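Local coordinates for early 35 kDa protein (Autographa californica nucleopolyhedrovirus, PDB 1P35) that inhibits members of the caspase family of proteases, blocking the apoptotic response of the infected insect cell, and also suppresses host antiviral RNA interference, at residues K111-F114 against A115-L118; T124-K127 against S128-Y132. All blocks are in the same frame, centred on the assembly; numbering follows the deposited sequence.

How the interactions relate
Both interactions are local, each lying on one of two helices consecutive in the chain: interaction 1 within helix 110-120, interaction 2 at the start of helix 126-135. Their centres are 11 Å apart and they meet directly, Leu118 CD1 reaching Ile129 CG1 at 3.6 Å and Phe114 CD1 reaching Tyr132 CD1 at 3.7 Å. Interaction 1 is partly buried: Phe114, Ile117 and Leu118 lie inside, and a water bridges a break in the backbone bonding. Interaction 2 is a surface contact, in which an aspartate caps a helix end and a lysine chain crosses a glutamate carboxylate. Apolar packing thus joins the helices, while polar groups cap the start of helix 126-135 and bridge the kink in helix 110-120.

Interaction 1. Residues K111-F114 against A115-L118; sequences KSKF and AKIL
Phe114 O receives the backbone N of Leu118 at 2.8 Å, in a nearly straight bond. One residue earlier, Lys113 O takes Ile117 N at 2.9 Å. Side chains close in on the same two carbonyls: Ile117 CG1 comes to 3.3 Å from Lys113 O, and Leu118 CG to 3.4 Å from Phe114 O. The Phe114 ring folds over the backbone of the next residue. With chi1 at 88°, CG sits between the backbone N and the carbonyl carbon, which swings Phe114 CD1 to 2.9 Å from Ala115 N; that nitrogen lies obliquely to the ring. Ala115 CB makes a looser apolar contact with Phe114 CD1 at 4.2 Å. On another flank, Lys113 and Lys116 run side by side in the same direction, their NZ atoms 4.0 Å apart; two like charges so near would be expected to disfavour each other.

In the next shell, a water accepts from Ala115 N at 2.9 Å and donates to Lys111 O, replacing the direct helical bond; its oxygen also lies over one face of Phe114, offset toward the rim. Helix 126-135 covers the phenyl group directly, Ile129 among its partners, and Gln105 of strand 98-106 touches Lys113 and Ile117. The whole is characteristic of a kinked, amphipathic alpha-helix with a water inserted into its backbone bonding.

Interaction 2. Residues T124-K127 against S128-Y132; sequences TDKK and SIEAY
Asp125 reaches its carboxylate forward to the first turn of helix 126-135, where it meets Ser128. Its chi1 of 53° tucks CG between the backbone N and the carbonyl carbon, bringing both oxygens within bonding range. Asp125 OD1 accepts from Ser128 OG at 2.9 Å, on its syn side and 21° out of the carboxylate plane. Asp125 OD2 takes the backbone N of Ser128 at 3.1 Å, approached from well above that plane. These two bonds grip the carboxylate from one residue and limit its rotation. Its negative charge, placed at the helix N-terminus, is probably favoured by the helix dipole.

Lys126 can be followed outward from CB, which points away from the next turn. Lys126 CG stands anti to the backbone N (chi1 -157°) and comes to 3.6 Å from Glu130 CD. The next carbon, Lys126 CD, reaches Glu130 OE2 at 3.5 Å. A bend at chi3 then carries CE across the carboxylate, about equally far from OE1 and OE2. Lys126 NZ ends 4.0 Å from Glu130 OE2, beyond a salt bridge, so the aliphatic chain makes the closer contacts and any attraction between the opposite charges is probably modest. Beneath this crossing, Glu130 N bonds to Lys126 O at 2.9 Å.

Ile129 lays CG1 and CD1 against Asp125 O, and its side chain faces helix 110-120. Asp125 is the N-cap of helix 126-135, its side chain binding the amide of Ser128 three positions on, with the Ser128 hydroxyl as a second donor, an arrangement characteristic of the start of an alpha-helix.

Interaction 1. Residues K111-F114 against A115-L118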
ATOM      1  N   LYS A 111      15.546 -35.769 -13.851  1.00 46.37           N
ATOM      2  CA  LYS A 111      16.766 -35.966 -14.622  1.00 38.10           C
ATOM      3  C   LYS A 111      16.483 -36.516 -16.019  1.00 49.12           C
ATOM      4  O   LYS A 111      17.157 -36.144 -16.998  1.00 53.01           O
ATOM      5  CB  LYS A 111      17.733 -36.925 -13.933  1.00 46.23           C
ATOM      6  CG  LYS A 111      19.049 -37.037 -14.701  1.00 57.54           C
ATOM      7  CD  LYS A 111      20.160 -37.713 -13.908  1.00 80.38           C
ATOM      8  CE  LYS A 111      21.551 -37.371 -14.490  1.00 79.23           C
ATOM      9  NZ  LYS A 111      22.674 -37.896 -13.638  1.00 61.38           N
ATOM     10  N   SER A 112      15.487 -37.398 -16.113  1.00 45.94           N
ATOM     11  CA  SER A 112      15.162 -37.978 -17.407  1.00 48.82           C
ATOM     12  C   SER A 112      14.236 -37.087 -18.209  1.00 52.36           C
ATOM     13  O   SER A 112      14.082 -37.283 -19.412  1.00 55.81           O
ATOM     14  CB  SER A 112      14.547 -39.374 -17.240  1.00 53.67           C
ATOM     15  OG  SER A 112      13.315 -39.340 -16.546  1.00 50.81           O
ATOM     16  N   LYS A 113      13.620 -36.106 -17.555  1.00 57.63           N
ATOM     17  CA  LYS A 113      12.722 -35.196 -18.264  1.00 56.21           C
ATOM     18  C   LYS A 113      13.257 -33.784 -18.517  1.00 57.26           C
ATOM     19  O   LYS A 113      12.679 -33.060 -19.331  1.00 49.31           O
ATOM     20  CB  LYS A 113      11.378 -35.043 -17.527  1.00 68.40           C
ATOM     21  CG  LYS A 113      10.395 -36.208 -17.628  1.00 71.02           C
ATOM     22  CD  LYS A 113       8.997 -35.717 -17.229  1.00 85.26           C
ATOM     23  CE  LYS A 113       7.887 -36.727 -17.524  1.00 92.24           C
ATOM     24  NZ  LYS A 113       6.520 -36.130 -17.296  1.00 98.99           N
ATOM     25  N   PHE A 114      14.363 -33.392 -17.871  1.00 49.12           N
ATOM     26  CA  PHE A 114      14.846 -32.013 -18.032  1.00 49.31           C
ATOM     27  C   PHE A 114      15.166 -31.475 -19.449  1.00 40.80           C
ATOM     28  O   PHE A 114      14.709 -30.374 -19.817  1.00 32.88           O
ATOM     29  CB  PHE A 114      15.987 -31.734 -17.020  1.00 48.22           C
ATOM     30  CG  PHE A 114      17.368 -32.083 -17.491  1.00 49.68           C
ATOM     31  CD1 PHE A 114      17.988 -31.331 -18.483  1.00 39.80           C
ATOM     32  CD2 PHE A 114      18.072 -33.133 -16.898  1.00 41.10           C
ATOM     33  CE1 PHE A 114      19.305 -31.614 -18.885  1.00 60.00           C
ATOM     34  CE2 PHE A 114      19.392 -33.428 -17.296  1.00 48.16           C
ATOM     35  CZ  PHE A 114      20.005 -32.661 -18.294  1.00 48.72           C
ATOM     36  N   ALA A 115      15.907 -32.233 -20.245  1.00 41.79           N
ATOM     37  CA  ALA A 115      16.229 -31.816 -21.619  1.00 39.20           C
ATOM     38  C   ALA A 115      14.922 -31.674 -22.406  1.00 33.79           C
ATOM     39  O   ALA A 115      14.767 -30.742 -23.199  1.00 42.66           O
ATOM     40  CB  ALA A 115      17.123 -32.850 -22.289  1.00 30.34           C
ATOM     41  N   LYS A 116      13.967 -32.574 -22.161  1.00 41.27           N
ATOM     42  CA  LYS A 116      12.681 -32.516 -22.871  1.00 44.55           C
ATOM     43  C   LYS A 116      12.063 -31.197 -22.481  1.00 39.43           C
ATOM     44  O   LYS A 116      11.563 -30.462 -23.333  1.00 47.60           O
ATOM     45  CB  LYS A 116      11.736 -33.661 -22.446  1.00 59.04           C
ATOM     46  CG  LYS A 116      10.354 -33.709 -23.176  1.00 77.67           C
ATOM     47  CD  LYS A 116       9.164 -34.266 -22.287  1.00 93.38           C
ATOM     48  CE  LYS A 116       8.690 -33.231 -21.207  1.00 87.82           C
ATOM     49  NZ  LYS A 116       7.579 -33.628 -20.252  1.00 49.99           N
ATOM     50  N   ILE A 117      12.111 -30.884 -21.185  1.00 46.26           N
ATOM     51  CA  ILE A 117      11.522 -29.642 -20.704  1.00 45.88           C
ATOM     52  C   ILE A 117      12.174 -28.403 -21.311  1.00 32.86           C
ATOM     53  O   ILE A 117      11.469 -27.524 -21.792  1.00 27.53           O
ATOM     54  CB  ILE A 117      11.502 -29.580 -19.159  1.00 42.32           C
ATOM     55  CG1 ILE A 117      10.528 -30.647 -18.618  1.00 40.48           C
ATOM     56  CG2 ILE A 117      11.075 -28.191 -18.708  1.00 36.20           C
ATOM     57  CD1 ILE A 117      10.597 -30.875 -17.071  1.00 43.03           C
ATOM     58  N   LEU A 118      13.496 -28.343 -21.311  1.00 30.23           N
ATOM     59  CA  LEU A 118      14.154 -27.210 -21.940  1.00 39.63           C
ATOM     60  C   LEU A 118      13.656 -27.091 -23.374  1.00 36.72           C
ATOM     61  O   LEU A 118      13.298 -25.997 -23.817  1.00 46.94           O
ATOM     62  CB  LEU A 118      15.682 -27.373 -21.984  1.00 29.04           C
ATOM     63  CG  LEU A 118      16.393 -27.533 -20.632  1.00 40.80           C
ATOM     64  CD1 LEU A 118      17.855 -27.220 -20.818  1.00 42.69           C
ATOM     65  CD2 LEU A 118      15.840 -26.571 -19.603  1.00 32.81           C
TER
HETATM   66  O   HOH W   1      16.387 -35.038 -19.769  1.00 41.49           O

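Interaction 2. Residues T124-K127 against S128-Y132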
ATOM      1  N   THR A 124      17.445 -25.610 -26.959  1.00 57.82           N
ATOM      2  CA  THR A 124      17.935 -26.848 -27.556  1.00 59.30           C
ATOM      3  C   THR A 124      19.436 -26.989 -27.763  1.00 48.79           C
ATOM      4  O   THR A 124      19.921 -28.088 -27.987  1.00 59.21           O
ATOM      5  CB  THR A 124      17.266 -27.107 -28.906  1.00 48.54           C
ATOM      6  OG1 THR A 124      17.611 -26.046 -29.806  1.00 69.12           O
ATOM      7  CG2 THR A 124      15.734 -27.156 -28.751  1.00 46.89           C
ATOM      8  N   ASP A 125      20.185 -25.903 -27.695  1.00 56.38           N
ATOM      9  CA  ASP A 125      21.628 -26.011 -27.897  1.00 57.85           C
ATOM     10  C   ASP A 125      22.299 -26.790 -26.770  1.00 53.91           C
ATOM     11  O   ASP A 125      21.752 -26.914 -25.670  1.00 48.43           O
ATOM     12  CB  ASP A 125      22.238 -24.614 -28.036  1.00 68.78           C
ATOM     13  CG  ASP A 125      21.869 -23.695 -26.890  1.00 76.35           C
ATOM     14  OD1 ASP A 125      20.656 -23.510 -26.641  1.00 88.29           O
ATOM     15  OD2 ASP A 125      22.794 -23.146 -26.249  1.00 72.77           O
ATOM     16  N   LYS A 126      23.486 -27.321 -27.031  1.00 48.98           N
ATOM     17  CA  LYS A 126      24.167 -28.081 -25.996  1.00 50.14           C
ATOM     18  C   LYS A 126      24.602 -27.142 -24.864  1.00 48.93           C
ATOM     19  O   LYS A 126      24.579 -27.511 -23.688  1.00 59.49           O
ATOM     20  CB  LYS A 126      25.383 -28.816 -26.575  1.00 68.08           C
ATOM     21  CG  LYS A 126      25.803 -30.043 -25.745  1.00 73.19           C
ATOM     22  CD  LYS A 126      27.068 -30.725 -26.266  1.00 67.94           C
ATOM     23  CE  LYS A 126      28.281 -29.784 -26.153  1.00 79.60           C
ATOM     24  NZ  LYS A 126      29.602 -30.433 -26.487  1.00 84.41           N
ATOM     25  N   LYS A 127      24.988 -25.928 -25.229  1.00 57.96           N
ATOM     26  CA  LYS A 127      25.419 -24.910 -24.266  1.00 58.87           C
ATOM     27  C   LYS A 127      24.372 -24.741 -23.120  1.00 59.20           C
ATOM     28  O   LYS A 127      24.699 -24.855 -21.935  1.00 49.90           O
ATOM     29  CB  LYS A 127      25.601 -23.591 -25.035  1.00 62.09           C
ATOM     30  CG  LYS A 127      26.198 -22.398 -24.292  1.00 72.87           C
ATOM     31  CD  LYS A 127      26.184 -21.161 -25.223  1.00 81.18           C
ATOM     32  CE  LYS A 127      26.761 -19.894 -24.588  1.00 79.07           C
ATOM     33  NZ  LYS A 127      28.232 -19.974 -24.355  1.00 63.30           N
ATOM     34  N   SER A 128      23.114 -24.499 -23.491  1.00 55.37           N
ATOM     35  CA  SER A 128      22.047 -24.285 -22.531  1.00 32.01           C
ATOM     36  C   SER A 128      21.723 -25.510 -21.706  1.00 45.75           C
ATOM     37  O   SER A 128      21.463 -25.422 -20.498  1.00 45.09           O
ATOM     38  CB  SER A 128      20.778 -23.816 -23.249  1.00 45.05           C
ATOM     39  OG  SER A 128      20.980 -22.570 -23.887  1.00 65.30           O
ATOM     40  N   ILE A 129      21.746 -26.662 -22.364  1.00 50.54           N
ATOM     41  CA  ILE A 129      21.402 -27.899 -21.708  1.00 51.81           C
ATOM     42  C   ILE A 129      22.460 -28.327 -20.720  1.00 49.96           C
ATOM     43  O   ILE A 129      22.148 -28.892 -19.677  1.00 57.29           O
ATOM     44  CB  ILE A 129      21.116 -28.996 -22.763  1.00 46.01           C
ATOM     45  CG1 ILE A 129      19.821 -28.628 -23.479  1.00 43.66           C
ATOM     46  CG2 ILE A 129      21.006 -30.370 -22.108  1.00 48.21           C
ATOM     47  CD1 ILE A 129      19.502 -29.452 -24.661  1.00 43.79           C
ATOM     48  N   GLU A 130      23.709 -28.029 -21.022  1.00 45.59           N
ATOM     49  CA  GLU A 130      24.762 -28.425 -20.116  1.00 47.82           C
ATOM     50  C   GLU A 130      24.809 -27.473 -18.928  1.00 45.77           C
ATOM     51  O   GLU A 130      25.115 -27.885 -17.817  1.00 58.19           O
ATOM     52  CB  GLU A 130      26.114 -28.456 -20.839  1.00 59.97           C
ATOM     53  CG  GLU A 130      26.128 -29.400 -22.063  1.00 68.59           C
ATOM     54  CD  GLU A 130      27.525 -29.666 -22.614  1.00 78.36           C
ATOM     55  OE1 GLU A 130      28.298 -28.695 -22.793  1.00 66.73           O
ATOM     56  OE2 GLU A 130      27.835 -30.850 -22.883  1.00 74.02           O
ATOM     57  N   ALA A 131      24.478 -26.210 -19.175  1.00 38.35           N
ATOM     58  CA  ALA A 131      24.497 -25.210 -18.113  1.00 44.23           C
ATOM     59  C   ALA A 131      23.489 -25.620 -17.029  1.00 54.82           C
ATOM     60  O   ALA A 131      23.817 -25.665 -15.830  1.00 45.55           O
ATOM     61  CB  ALA A 131      24.152 -23.869 -18.676  1.00 38.22           C
ATOM     62  N   TYR A 132      22.280 -25.944 -17.487  1.00 39.80           N
ATOM     63  CA  TYR A 132      21.204 -26.397 -16.636  1.00 41.68           C
ATOM     64  C   TYR A 132      21.590 -27.627 -15.789  1.00 40.25           C
ATOM     65  O   TYR A 132      21.349 -27.663 -14.575  1.00 43.28           O
ATOM     66  CB  TYR A 132      19.962 -26.732 -17.489  1.00 28.78           C
ATOM     67  CG  TYR A 132      18.802 -27.223 -16.630  1.00 24.11           C
ATOM     68  CD1 TYR A 132      18.725 -28.546 -16.234  1.00 30.54           C
ATOM     69  CD2 TYR A 132      17.856 -26.346 -16.136  1.00 28.97           C
ATOM     70  CE1 TYR A 132      17.750 -28.992 -15.356  1.00 46.09           C
ATOM     71  CE2 TYR A 132      16.852 -26.794 -15.239  1.00 31.02           C
ATOM     72  CZ  TYR A 132      16.822 -28.123 -14.853  1.00 30.42           C
ATOM     73  OH  TYR A 132      15.887 -28.575 -13.907  1.00 41.91           O
TER